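Dot/Icm T4SS effector (Legionella pneumophila, PDB 6VVD) probably acts as a kinase-like effector that transfers phosphoryl groups, and binds inositol hexakisphosphate through a cluster of basic side chains. Local coordinates at residues 103-108 with 152-157; 96-101 with 157-162. One frame throughout, in Å; residues are numbered along the deposited sequence.

Contact 1. Residues 103-108 with 152-157; sequences KAMKVS and NVYFYM. With IHP (inositol hexakisphosphate), chain D.
Lys-103 and Tyr-156 meet on one face of an antiparallel strand pair; strands 103-107 and 154-157, lying before and after helix 114-133, are consistent with the third and fifth strands of a protein-kinase N-lobe. Backbone bonds zip the pair: Ala-104 N to Met-157 O (2.7 Å), and Lys-106 bonded through both N and O to Phe-155. Beyond the strand, Ser-108 N reaches Val-153 O, joined weakly by OG. Apolar packing divides by face. On the Ala-104 and Lys-106 face, the Met-157 methyl CE fits beside Ala-104 CB (3.7 Å) and Lys-106 CB (3.9 Å), while Phe-155 leads off toward Ile-124 of that helix. The extended Lys-106 chain carries NZ away to a salt bridge with Asp-219; its place in strand 103-107 is consistent with that of the kinase strand-three lysine. On the other face, Met-105 makes two Met-aromatic contacts, its SD lying obliquely to Tyr-154 (3.8 Å to CD2) and to Tyr-156 (3.7 Å to CE1). Charge gathers at the inositol phosphate: Lys-103, bent at chi3 (71°), lays CD and NZ over one face of the Tyr-156 ring, whose opposite face meets Tyr-154 CD2. This cation-pi ammonium, NZ, also hydrogen-bonds O31 of the inositol hexakisphosphate at 3.1 Å.

Contact 2. Residues 96-101 with 157-162; sequences VYEKTE and MPKINA. With IHP (inositol hexakisphosphate), chain D.
The Glu-98 carboxylate takes the aliphatic end of Lys-159 over one face: CE stands above its plane, 3.0 Å from OE1 and 3.6 Å from OE2. The ammonium lies farther on, above the same face, and the salt bridge from Lys-159 NZ to Glu-98 OE1 is long at 3.8 Å. The lysine chain runs extended as far as CE, and a turn at chi4 (-59°) sets NZ beyond it. Lower on the same side chain, CD comes within 3.2 Å of the Glu-101 backbone carbonyl O. No hydrogen bond joins the two segments. This ion pair sits near the surface, where solvent would probably weaken it further.

The setting fits a kinase-like N-lobe: strand 96-98 would follow the glycine-rich loop, and 159-162 would lead through the hinge toward the second lobe. Val-96 CG1 touches Met-157 CE at 3.8 Å, with CG2 slightly farther from that methyl. In kinases a valine at this position lines the roof of the nucleotide site, a role that is plausible here but unproven.

At residue 99 the chain turns a corner, and Lys-99 and Thr-100 come to the bound inositol hexakisphosphate. Lys-99 is bent at chi2 (67°) and chi4; its NZ donates to O31 of the ligand at 2.6 Å and weakly to O12. The Thr-100 methyl CG2 rests 3.4 Å from O31 as well, while its OG1 accepts a bond from the backbone N of Asp-102.

Contact 1 is a buried strand pairing; contact 2 is a looser surface meeting, burying about a third as much area (201 against 606 Å²). Both use strand 154-158 and share Met-157, with strand 103-107 lying between strands 96-98 and 154-158 in one sheet. Their centres are 10 Å apart, and Met-105 O to Tyr-97 N, 2.6 Å, is a probable backbone hydrogen bond joining them. The chemistry follows the location: backbone bonds, aromatic rings and sulfur within the sheet, against one long ion pair and methylene contacts where the strand leaves it. Both contacts nonetheless supply a lysine to one and the same phosphate oxygen of the ligand.

Contact 1. Residues 103-108 with 152-157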
ATOM      1  N   LYS A 103      10.788  15.249   1.631  1.00 63.82           N
ATOM      2  CA  LYS A 103       9.414  15.242   1.153  1.00 30.84           C
ATOM      3  C   LYS A 103       9.389  15.291  -0.364  1.00 31.25           C
ATOM      4  O   LYS A 103      10.003  16.174  -0.970  1.00 51.09           O
ATOM      5  CB  LYS A 103       8.640  16.435   1.728  1.00 31.98           C
ATOM      6  CG  LYS A 103       7.319  16.701   1.037  1.00 50.68           C
ATOM      7  CD  LYS A 103       6.421  17.577   1.899  1.00 51.15           C
ATOM      8  CE  LYS A 103       6.933  19.008   1.977  1.00 53.09           C
ATOM      9  NZ  LYS A 103       5.933  19.977   1.440  1.00 54.01           N
ATOM     10  N   ALA A 104       8.673  14.346  -0.963  1.00 57.57           N
ATOM     11  CA  ALA A 104       8.493  14.289  -2.403  1.00 29.88           C
ATOM     12  C   ALA A 104       7.182  14.960  -2.788  1.00 30.26           C
ATOM     13  O   ALA A 104       6.286  15.153  -1.965  1.00 29.81           O
ATOM     14  CB  ALA A 104       8.509  12.841  -2.893  1.00 33.77           C
ATOM     15  N   MET A 105       7.076  15.308  -4.066  1.00 31.23           N
ATOM     16  CA  MET A 105       5.916  16.020  -4.588  1.00 32.00           C
ATOM     17  C   MET A 105       5.546  15.385  -5.916  1.00 31.55           C
ATOM     18  O   MET A 105       6.362  15.364  -6.840  1.00 32.35           O
ATOM     19  CB  MET A 105       6.226  17.510  -4.749  1.00 36.07           C
ATOM     20  CG  MET A 105       5.017  18.383  -5.011  1.00 39.54           C
ATOM     21  SD  MET A 105       5.377  20.146  -4.811  1.00 44.03           S
ATOM     22  CE  MET A 105       6.793  20.346  -5.890  1.00 45.59           C
ATOM     23  N   LYS A 106       4.333  14.850  -6.005  1.00 30.40           N
ATOM     24  CA  LYS A 106       3.849  14.173  -7.205  1.00 30.55           C
ATOM     25  C   LYS A 106       2.739  15.021  -7.812  1.00 31.63           C
ATOM     26  O   LYS A 106       1.648  15.129  -7.242  1.00 31.35           O
ATOM     27  CB  LYS A 106       3.359  12.767  -6.869  1.00 29.80           C
ATOM     28  CG  LYS A 106       2.957  11.924  -8.068  1.00 30.40           C
ATOM     29  CD  LYS A 106       2.590  10.517  -7.623  1.00 31.22           C
ATOM     30  CE  LYS A 106       2.311   9.604  -8.801  1.00 33.71           C
ATOM     31  NZ  LYS A 106       2.036   8.200  -8.367  1.00 34.48           N
ATOM     32  N   VAL A 107       3.019  15.628  -8.964  1.00 33.83           N
ATOM     33  CA  VAL A 107       2.031  16.488  -9.598  1.00 38.07           C
ATOM     34  C   VAL A 107       0.927  15.630 -10.205  1.00 36.41           C
ATOM     35  O   VAL A 107       1.157  14.494 -10.641  1.00 36.17           O
ATOM     36  CB  VAL A 107       2.692  17.384 -10.661  1.00 42.83           C
ATOM     37  CG1 VAL A 107       3.088  16.568 -11.876  1.00 36.54           C
ATOM     38  CG2 VAL A 107       1.756  18.525 -11.038  1.00 47.77           C
ATOM     39  N   SER A 108      -0.287  16.173 -10.228  1.00 37.04           N
ATOM     40  CA  SER A 108      -1.444  15.440 -10.719  1.00 36.82           C
ATOM     41  C   SER A 108      -1.556  15.585 -12.230  1.00 41.07           C
ATOM     42  O   SER A 108      -1.256  16.644 -12.790  1.00 44.06           O
ATOM     43  CB  SER A 108      -2.730  15.936 -10.056  1.00 35.49           C
ATOM     44  OG  SER A 108      -3.176  17.141 -10.653  1.00 36.45           O
ATOM     45  N   ASN A 152      -3.732  23.763  -9.015  1.00 94.37           N
ATOM     46  CA  ASN A 152      -2.363  23.262  -8.850  1.00 83.05           C
ATOM     47  C   ASN A 152      -2.385  22.251  -7.700  1.00 72.91           C
ATOM     48  O   ASN A 152      -2.019  22.558  -6.562  1.00 72.88           O
ATOM     49  CB  ASN A 152      -1.368  24.387  -8.585  1.00 81.42           C
ATOM     50  CG  ASN A 152       0.052  23.878  -8.419  1.00 77.10           C
ATOM     51  OD1 ASN A 152       0.444  22.884  -9.028  1.00 73.35           O
ATOM     52  ND2 ASN A 152       0.829  24.556  -7.585  1.00 76.85           N
ATOM     53  N   VAL A 153      -2.811  21.032  -8.012  1.00 63.06           N
ATOM     54  CA  VAL A 153      -2.992  19.977  -7.025  1.00 53.40           C
ATOM     55  C   VAL A 153      -1.829  19.002  -7.142  1.00 53.02           C
ATOM     56  O   VAL A 153      -1.626  18.385  -8.195  1.00 50.70           O
ATOM     57  CB  VAL A 153      -4.339  19.263  -7.218  1.00 50.86           C
ATOM     58  CG1 VAL A 153      -4.446  18.066  -6.296  1.00 48.59           C
ATOM     59  CG2 VAL A 153      -5.487  20.229  -6.977  1.00 53.81           C
ATOM     60  N   TYR A 154      -1.070  18.862  -6.060  1.00 45.67           N
ATOM     61  CA  TYR A 154       0.068  17.959  -5.990  1.00 41.36           C
ATOM     62  C   TYR A 154      -0.071  17.082  -4.753  1.00 37.73           C
ATOM     63  O   TYR A 154      -0.887  17.343  -3.865  1.00 37.21           O
ATOM     64  CB  TYR A 154       1.389  18.737  -5.960  1.00 42.13           C
ATOM     65  CG  TYR A 154       1.330  19.992  -5.115  1.00 43.25           C
ATOM     66  CD1 TYR A 154       0.830  21.181  -5.635  1.00 45.87           C
ATOM     67  CD2 TYR A 154       1.769  19.989  -3.797  1.00 42.09           C
ATOM     68  CE1 TYR A 154       0.771  22.330  -4.864  1.00 47.29           C
ATOM     69  CE2 TYR A 154       1.714  21.129  -3.022  1.00 44.13           C
ATOM     70  CZ  TYR A 154       1.215  22.299  -3.557  1.00 46.37           C
ATOM     71  OH  TYR A 154       1.166  23.434  -2.774  1.00 48.34           O
ATOM     72  N   PHE A 155       0.744  16.033  -4.699  1.00 36.07           N
ATOM     73  CA  PHE A 155       0.652  14.999  -3.674  1.00 22.83           C
ATOM     74  C   PHE A 155       1.945  14.990  -2.879  1.00 22.61           C
ATOM     75  O   PHE A 155       3.016  14.723  -3.436  1.00 22.48           O
ATOM     76  CB  PHE A 155       0.389  13.635  -4.321  1.00 29.25           C
ATOM     77  CG  PHE A 155       0.278  12.498  -3.343  1.00 27.53           C
ATOM     78  CD1 PHE A 155      -0.944  12.169  -2.772  1.00 27.14           C
ATOM     79  CD2 PHE A 155       1.388  11.735  -3.020  1.00 18.73           C
ATOM     80  CE1 PHE A 155      -1.051  11.117  -1.883  1.00 18.22           C
ATOM     81  CE2 PHE A 155       1.288  10.679  -2.132  1.00 17.53           C
ATOM     82  CZ  PHE A 155       0.068  10.372  -1.562  1.00 17.26           C
ATOM     83  N   TYR A 156       1.849  15.295  -1.588  1.00 22.89           N
ATOM     84  CA  TYR A 156       3.001  15.260  -0.701  1.00 23.62           C
ATOM     85  C   TYR A 156       3.134  13.878  -0.068  1.00 21.38           C
ATOM     86  O   TYR A 156       2.140  13.203   0.223  1.00 20.47           O
ATOM     87  CB  TYR A 156       2.885  16.318   0.398  1.00 27.42           C
ATOM     88  CG  TYR A 156       3.262  17.728  -0.022  1.00 32.74           C
ATOM     89  CD1 TYR A 156       4.306  17.962  -0.910  1.00 33.87           C
ATOM     90  CD2 TYR A 156       2.576  18.828   0.482  1.00 35.66           C
ATOM     91  CE1 TYR A 156       4.648  19.245  -1.291  1.00 35.75           C
ATOM     92  CE2 TYR A 156       2.913  20.116   0.107  1.00 36.88           C
ATOM     93  CZ  TYR A 156       3.948  20.318  -0.780  1.00 37.48           C
ATOM     94  OH  TYR A 156       4.287  21.601  -1.152  1.00 40.64           O
ATOM     95  N   MET A 157       4.375  13.470   0.156  1.00 21.28           N
ATOM     96  CA  MET A 157       4.691  12.150   0.681  1.00 22.34           C
ATOM     97  C   MET A 157       6.140  12.156   1.144  1.00 25.42           C
ATOM     98  O   MET A 157       6.944  12.953   0.651  1.00 28.24           O
ATOM     99  CB  MET A 157       4.483  11.064  -0.384  1.00 21.92           C
ATOM    100  CG  MET A 157       5.292  11.311  -1.640  1.00 22.51           C
ATOM    101  SD  MET A 157       5.020  10.082  -2.921  1.00 21.77           S
ATOM    102  CE  MET A 157       5.711  10.943  -4.331  1.00 21.10           C
TER
HETATM  103  C1  IHP D 401       6.004  23.903   3.045  1.00 50.35           C
HETATM  104  C2  IHP D 401       6.278  25.395   2.810  1.00 52.37           C
HETATM  105  C3  IHP D 401       5.085  26.106   2.157  1.00 53.58           C
HETATM  106  C4  IHP D 401       3.836  25.924   3.023  1.00 51.91           C
HETATM  107  C5  IHP D 401       3.501  24.429   3.116  1.00 52.44           C
HETATM  108  C6  IHP D 401       4.660  23.631   3.722  1.00 49.03           C
HETATM  109  O11 IHP D 401       7.015  23.379   3.875  1.00 46.07           O
HETATM  110  P1  IHP D 401       8.232  22.517   3.178  1.00 43.87           P
HETATM  111  O21 IHP D 401       8.376  21.183   3.865  1.00 41.82           O
HETATM  112  O31 IHP D 401       7.906  22.325   1.717  1.00 42.72           O
HETATM  113  O41 IHP D 401       9.537  23.266   3.301  1.00 45.55           O
HETATM  114  O12 IHP D 401       7.394  25.508   1.968  1.00 55.41           O
HETATM  115  P2  IHP D 401       8.468  26.703   2.327  1.00 55.15           P
HETATM  116  O22 IHP D 401       8.783  26.655   3.804  1.00 55.29           O
HETATM  117  O32 IHP D 401       9.752  26.521   1.550  1.00 56.06           O
HETATM  118  O42 IHP D 401       7.829  28.024   1.962  1.00 55.74           O
HETATM  119  O13 IHP D 401       4.866  25.539   0.898  1.00 53.01           O
HETATM  120  P3  IHP D 401       4.400  26.519  -0.343  1.00 53.56           P
HETATM  121  O23 IHP D 401       4.426  27.952   0.132  1.00 55.40           O
HETATM  122  O33 IHP D 401       5.356  26.329  -1.495  1.00 52.91           O
HETATM  123  O43 IHP D 401       2.999  26.181  -0.795  1.00 51.80           O
HETATM  124  O14 IHP D 401       2.749  26.598   2.471  1.00 51.48           O
HETATM  125  P4  IHP D 401       2.081  27.787   3.397  1.00 48.18           P
HETATM  126  O24 IHP D 401       2.983  28.995   3.327  1.00 50.43           O
HETATM  127  O34 IHP D 401       1.974  27.319   4.829  1.00 46.79           O
HETATM  128  O44 IHP D 401       0.712  28.139   2.865  1.00 47.60           O
HETATM  129  O15 IHP D 401       2.367  24.255   3.910  1.00 53.27           O
HETATM  130  P5  IHP D 401       1.112  23.430   3.241  1.00 54.10           P
HETATM  131  O25 IHP D 401      -0.207  23.965   3.754  1.00 54.69           O
HETATM  132  O35 IHP D 401       1.144  23.581   1.738  1.00 54.07           O
HETATM  133  O45 IHP D 401       1.267  21.982   3.636  1.00 54.26           O
HETATM  134  O16 IHP D 401       4.351  22.273   3.553  1.00 48.28           O
HETATM  135  P6  IHP D 401       4.384  21.292   4.866  1.00 43.91           P
HETATM  136  O26 IHP D 401       5.481  20.264   4.734  1.00 44.04           O
HETATM  137  O36 IHP D 401       4.658  22.134   6.090  1.00 46.49           O
HETATM  138  O46 IHP D 401       3.048  20.599   4.964  1.00 43.91           O

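Contact 2. Residues 96-101 with 157-162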
ATOM      1  N   VAL A  96       7.460  13.073 -10.438  1.00 31.78           N
ATOM      2  CA  VAL A  96       7.666  13.313  -9.015  1.00 31.65           C
ATOM      3  C   VAL A  96       8.849  14.259  -8.857  1.00 36.51           C
ATOM      4  O   VAL A  96       9.896  14.061  -9.485  1.00 39.67           O
ATOM      5  CB  VAL A  96       7.912  11.998  -8.251  1.00 30.02           C
ATOM      6  CG1 VAL A  96       8.246  12.281  -6.796  1.00 29.18           C
ATOM      7  CG2 VAL A  96       6.695  11.088  -8.354  1.00 28.68           C
ATOM      8  N   TYR A  97       8.683  15.280  -8.026  1.00 38.18           N
ATOM      9  CA  TYR A  97       9.723  16.268  -7.783  1.00 42.59           C
ATOM     10  C   TYR A  97      10.222  16.180  -6.347  1.00 42.88           C
ATOM     11  O   TYR A  97       9.643  15.502  -5.495  1.00 40.36           O
ATOM     12  CB  TYR A  97       9.210  17.687  -8.054  1.00 45.78           C
ATOM     13  CG  TYR A  97       8.693  17.920  -9.450  1.00 48.05           C
ATOM     14  CD1 TYR A  97       9.561  18.209 -10.496  1.00 49.50           C
ATOM     15  CD2 TYR A  97       7.333  17.867  -9.720  1.00 48.50           C
ATOM     16  CE1 TYR A  97       9.089  18.429 -11.772  1.00 51.36           C
ATOM     17  CE2 TYR A  97       6.850  18.085 -10.993  1.00 50.18           C
ATOM     18  CZ  TYR A  97       7.730  18.367 -12.014  1.00 52.00           C
ATOM     19  OH  TYR A  97       7.249  18.585 -13.285  1.00 54.38           O
ATOM     20  N   GLU A  98      11.308  16.896  -6.081  1.00 47.04           N
ATOM     21  CA  GLU A  98      11.874  17.013  -4.740  1.00 48.19           C
ATOM     22  C   GLU A  98      11.582  18.427  -4.245  1.00 51.77           C
ATOM     23  O   GLU A  98      12.289  19.377  -4.598  1.00 54.37           O
ATOM     24  CB  GLU A  98      13.369  16.711  -4.748  1.00 48.56           C
ATOM     25  CG  GLU A  98      14.039  16.896  -3.401  1.00 49.71           C
ATOM     26  CD  GLU A  98      15.360  16.163  -3.311  1.00 51.82           C
ATOM     27  OE1 GLU A  98      15.554  15.199  -4.083  1.00 52.92           O
ATOM     28  OE2 GLU A  98      16.205  16.545  -2.475  1.00 53.87           O
ATOM     29  N   LYS A  99      10.510  18.562  -3.452  1.00 52.78           N
ATOM     30  CA  LYS A  99      10.202  19.845  -2.831  1.00 56.93           C
ATOM     31  C   LYS A  99      11.220  20.169  -1.744  1.00 62.13           C
ATOM     32  O   LYS A  99      11.816  21.252  -1.733  1.00 65.52           O
ATOM     33  CB  LYS A  99       8.789  19.820  -2.256  1.00 53.33           C
ATOM     34  CG  LYS A  99       8.327  21.121  -1.603  1.00 52.83           C
ATOM     35  CD  LYS A  99       8.177  22.240  -2.620  1.00 53.57           C
ATOM     36  CE  LYS A  99       7.401  23.423  -2.046  1.00 54.95           C
ATOM     37  NZ  LYS A  99       7.518  23.533  -0.562  1.00 54.16           N
ATOM     38  N   THR A 100      11.434  19.242  -0.824  1.00 62.52           N
ATOM     39  CA  THR A 100      12.527  19.314   0.132  1.00 65.84           C
ATOM     40  C   THR A 100      13.187  17.942   0.196  1.00 64.24           C
ATOM     41  O   THR A 100      12.724  16.977  -0.420  1.00 61.66           O
ATOM     42  CB  THR A 100      12.046  19.747   1.521  1.00 68.15           C
ATOM     43  OG1 THR A 100      11.614  18.593   2.253  1.00 67.85           O
ATOM     44  CG2 THR A 100      10.898  20.730   1.404  1.00 70.28           C
ATOM     45  N   GLU A 101      14.273  17.846   0.954  1.00 65.19           N
ATOM     46  CA  GLU A 101      15.032  16.605   1.016  1.00 64.96           C
ATOM     47  C   GLU A 101      14.396  15.556   1.920  1.00 62.87           C
ATOM     48  O   GLU A 101      14.934  14.448   2.025  1.00 63.17           O
ATOM     49  CB  GLU A 101      16.465  16.895   1.476  1.00 69.00           C
ATOM     50  CG  GLU A 101      16.567  17.576   2.825  1.00 71.96           C
ATOM     51  CD  GLU A 101      17.971  18.060   3.117  1.00 77.11           C
ATOM     52  OE1 GLU A 101      18.908  17.629   2.407  1.00 78.81           O
ATOM     53  OE2 GLU A 101      18.137  18.877   4.048  1.00 79.67           O
ATOM     54  N   MET A 157       4.375  13.470   0.156  1.00 21.28           N
ATOM     55  CA  MET A 157       4.691  12.150   0.681  1.00 22.34           C
ATOM     56  C   MET A 157       6.140  12.156   1.144  1.00 25.42           C
ATOM     57  O   MET A 157       6.944  12.953   0.651  1.00 28.24           O
ATOM     58  CB  MET A 157       4.483  11.064  -0.384  1.00 21.92           C
ATOM     59  CG  MET A 157       5.292  11.311  -1.640  1.00 22.51           C
ATOM     60  SD  MET A 157       5.020  10.082  -2.921  1.00 21.77           S
ATOM     61  CE  MET A 157       5.711  10.943  -4.331  1.00 21.10           C
ATOM     62  N   PRO A 158       6.497  11.271   2.072  1.00 25.08           N
ATOM     63  CA  PRO A 158       7.901  11.179   2.488  1.00 25.27           C
ATOM     64  C   PRO A 158       8.803  10.841   1.310  1.00 28.24           C
ATOM     65  O   PRO A 158       8.447  10.045   0.438  1.00 26.87           O
ATOM     66  CB  PRO A 158       7.896  10.052   3.529  1.00 22.51           C
ATOM     67  CG  PRO A 158       6.491   9.945   3.980  1.00 22.19           C
ATOM     68  CD  PRO A 158       5.641  10.320   2.803  1.00 22.66           C
ATOM     69  N   LYS A 159       9.975  11.464   1.289  1.00 32.10           N
ATOM     70  CA  LYS A 159      11.029  11.082   0.362  1.00 33.64           C
ATOM     71  C   LYS A 159      11.709   9.828   0.888  1.00 32.21           C
ATOM     72  O   LYS A 159      11.974   9.709   2.088  1.00 33.30           O
ATOM     73  CB  LYS A 159      12.039  12.221   0.224  1.00 38.84           C
ATOM     74  CG  LYS A 159      13.090  12.042  -0.858  1.00 41.86           C
ATOM     75  CD  LYS A 159      14.131  13.158  -0.765  1.00 46.83           C
ATOM     76  CE  LYS A 159      15.040  13.193  -1.980  1.00 48.57           C
ATOM     77  NZ  LYS A 159      15.765  11.910  -2.169  1.00 49.00           N
ATOM     78  N   ILE A 160      11.966   8.872  -0.002  1.00 30.71           N
ATOM     79  CA  ILE A 160      12.701   7.670   0.366  1.00 32.30           C
ATOM     80  C   ILE A 160      13.817   7.452  -0.647  1.00 34.04           C
ATOM     81  O   ILE A 160      13.649   7.718  -1.842  1.00 34.41           O
ATOM     82  CB  ILE A 160      11.785   6.433   0.481  1.00 29.86           C
ATOM     83  CG1 ILE A 160      11.107   6.086  -0.841  1.00 30.25           C
ATOM     84  CG2 ILE A 160      10.716   6.671   1.546  1.00 25.30           C
ATOM     85  CD1 ILE A 160      10.370   4.749  -0.792  1.00 32.33           C
ATOM     86  N   ASN A 161      14.967   6.995  -0.156  1.00 37.08           N
ATOM     87  CA  ASN A 161      16.151   6.781  -0.985  1.00 40.28           C
ATOM     88  C   ASN A 161      16.146   5.333  -1.459  1.00 36.26           C
ATOM     89  O   ASN A 161      16.572   4.431  -0.734  1.00 34.05           O
ATOM     90  CB  ASN A 161      17.424   7.105  -0.205  1.00 46.43           C
ATOM     91  CG  ASN A 161      17.589   8.594   0.063  1.00 50.25           C
ATOM     92  OD1 ASN A 161      17.949   9.360  -0.834  1.00 51.92           O
ATOM     93  ND2 ASN A 161      17.350   9.006   1.302  1.00 51.05           N
ATOM     94  N   ALA A 162      15.670   5.111  -2.682  1.00 36.36           N
ATOM     95  CA  ALA A 162      15.602   3.762  -3.222  1.00 37.57           C
ATOM     96  C   ALA A 162      17.002   3.172  -3.365  1.00 40.54           C
ATOM     97  O   ALA A 162      18.010   3.881  -3.386  1.00 41.23           O
ATOM     98  CB  ALA A 162      14.893   3.756  -4.575  1.00 37.57           C
TER
HETATM   99  C1  IHP D 401       6.004  23.903   3.045  1.00 50.35           C
HETATM  100  C2  IHP D 401       6.278  25.395   2.810  1.00 52.37           C
HETATM  101  C3  IHP D 401       5.085  26.106   2.157  1.00 53.58           C
HETATM  102  C4  IHP D 401       3.836  25.924   3.023  1.00 51.91           C
HETATM  103  C5  IHP D 401       3.501  24.429   3.116  1.00 52.44           C
HETATM  104  C6  IHP D 401       4.660  23.631   3.722  1.00 49.03           C
HETATM  105  O11 IHP D 401       7.015  23.379   3.875  1.00 46.07           O
HETATM  106  P1  IHP D 401       8.232  22.517   3.178  1.00 43.87           P
HETATM  107  O21 IHP D 401       8.376  21.183   3.865  1.00 41.82           O
HETATM  108  O31 IHP D 401       7.906  22.325   1.717  1.00 42.72           O
HETATM  109  O41 IHP D 401       9.537  23.266   3.301  1.00 45.55           O
HETATM  110  O12 IHP D 401       7.394  25.508   1.968  1.00 55.41           O
HETATM  111  P2  IHP D 401       8.468  26.703   2.327  1.00 55.15           P
HETATM  112  O22 IHP D 401       8.783  26.655   3.804  1.00 55.29           O
HETATM  113  O32 IHP D 401       9.752  26.521   1.550  1.00 56.06           O
HETATM  114  O42 IHP D 401       7.829  28.024   1.962  1.00 55.74           O
HETATM  115  O13 IHP D 401       4.866  25.539   0.898  1.00 53.01           O
HETATM  116  P3  IHP D 401       4.400  26.519  -0.343  1.00 53.56           P
HETATM  117  O23 IHP D 401       4.426  27.952   0.132  1.00 55.40           O
HETATM  118  O33 IHP D 401       5.356  26.329  -1.495  1.00 52.91           O
HETATM  119  O43 IHP D 401       2.999  26.181  -0.795  1.00 51.80           O
HETATM  120  O14 IHP D 401       2.749  26.598   2.471  1.00 51.48           O
HETATM  121  P4  IHP D 401       2.081  27.787   3.397  1.00 48.18           P
HETATM  122  O24 IHP D 401       2.983  28.995   3.327  1.00 50.43           O
HETATM  123  O34 IHP D 401       1.974  27.319   4.829  1.00 46.79           O
HETATM  124  O44 IHP D 401       0.712  28.139   2.865  1.00 47.60           O
HETATM  125  O15 IHP D 401       2.367  24.255   3.910  1.00 53.27           O
HETATM  126  P5  IHP D 401       1.112  23.430   3.241  1.00 54.10           P
HETATM  127  O25 IHP D 401      -0.207  23.965   3.754  1.00 54.69           O
HETATM  128  O35 IHP D 401       1.144  23.581   1.738  1.00 54.07           O
HETATM  129  O45 IHP D 401       1.267  21.982   3.636  1.00 54.26           O
HETATM  130  O16 IHP D 401       4.351  22.273   3.553  1.00 48.28           O
HETATM  131  P6  IHP D 401       4.384  21.292   4.866  1.00 43.91           P
HETATM  132  O26 IHP D 401       5.481  20.264   4.734  1.00 44.04           O
HETATM  133  O36 IHP D 401       4.658  22.134   6.090  1.00 46.49           O
HETATM  134  O46 IHP D 401       3.048  20.599   4.964  1.00 43.91           O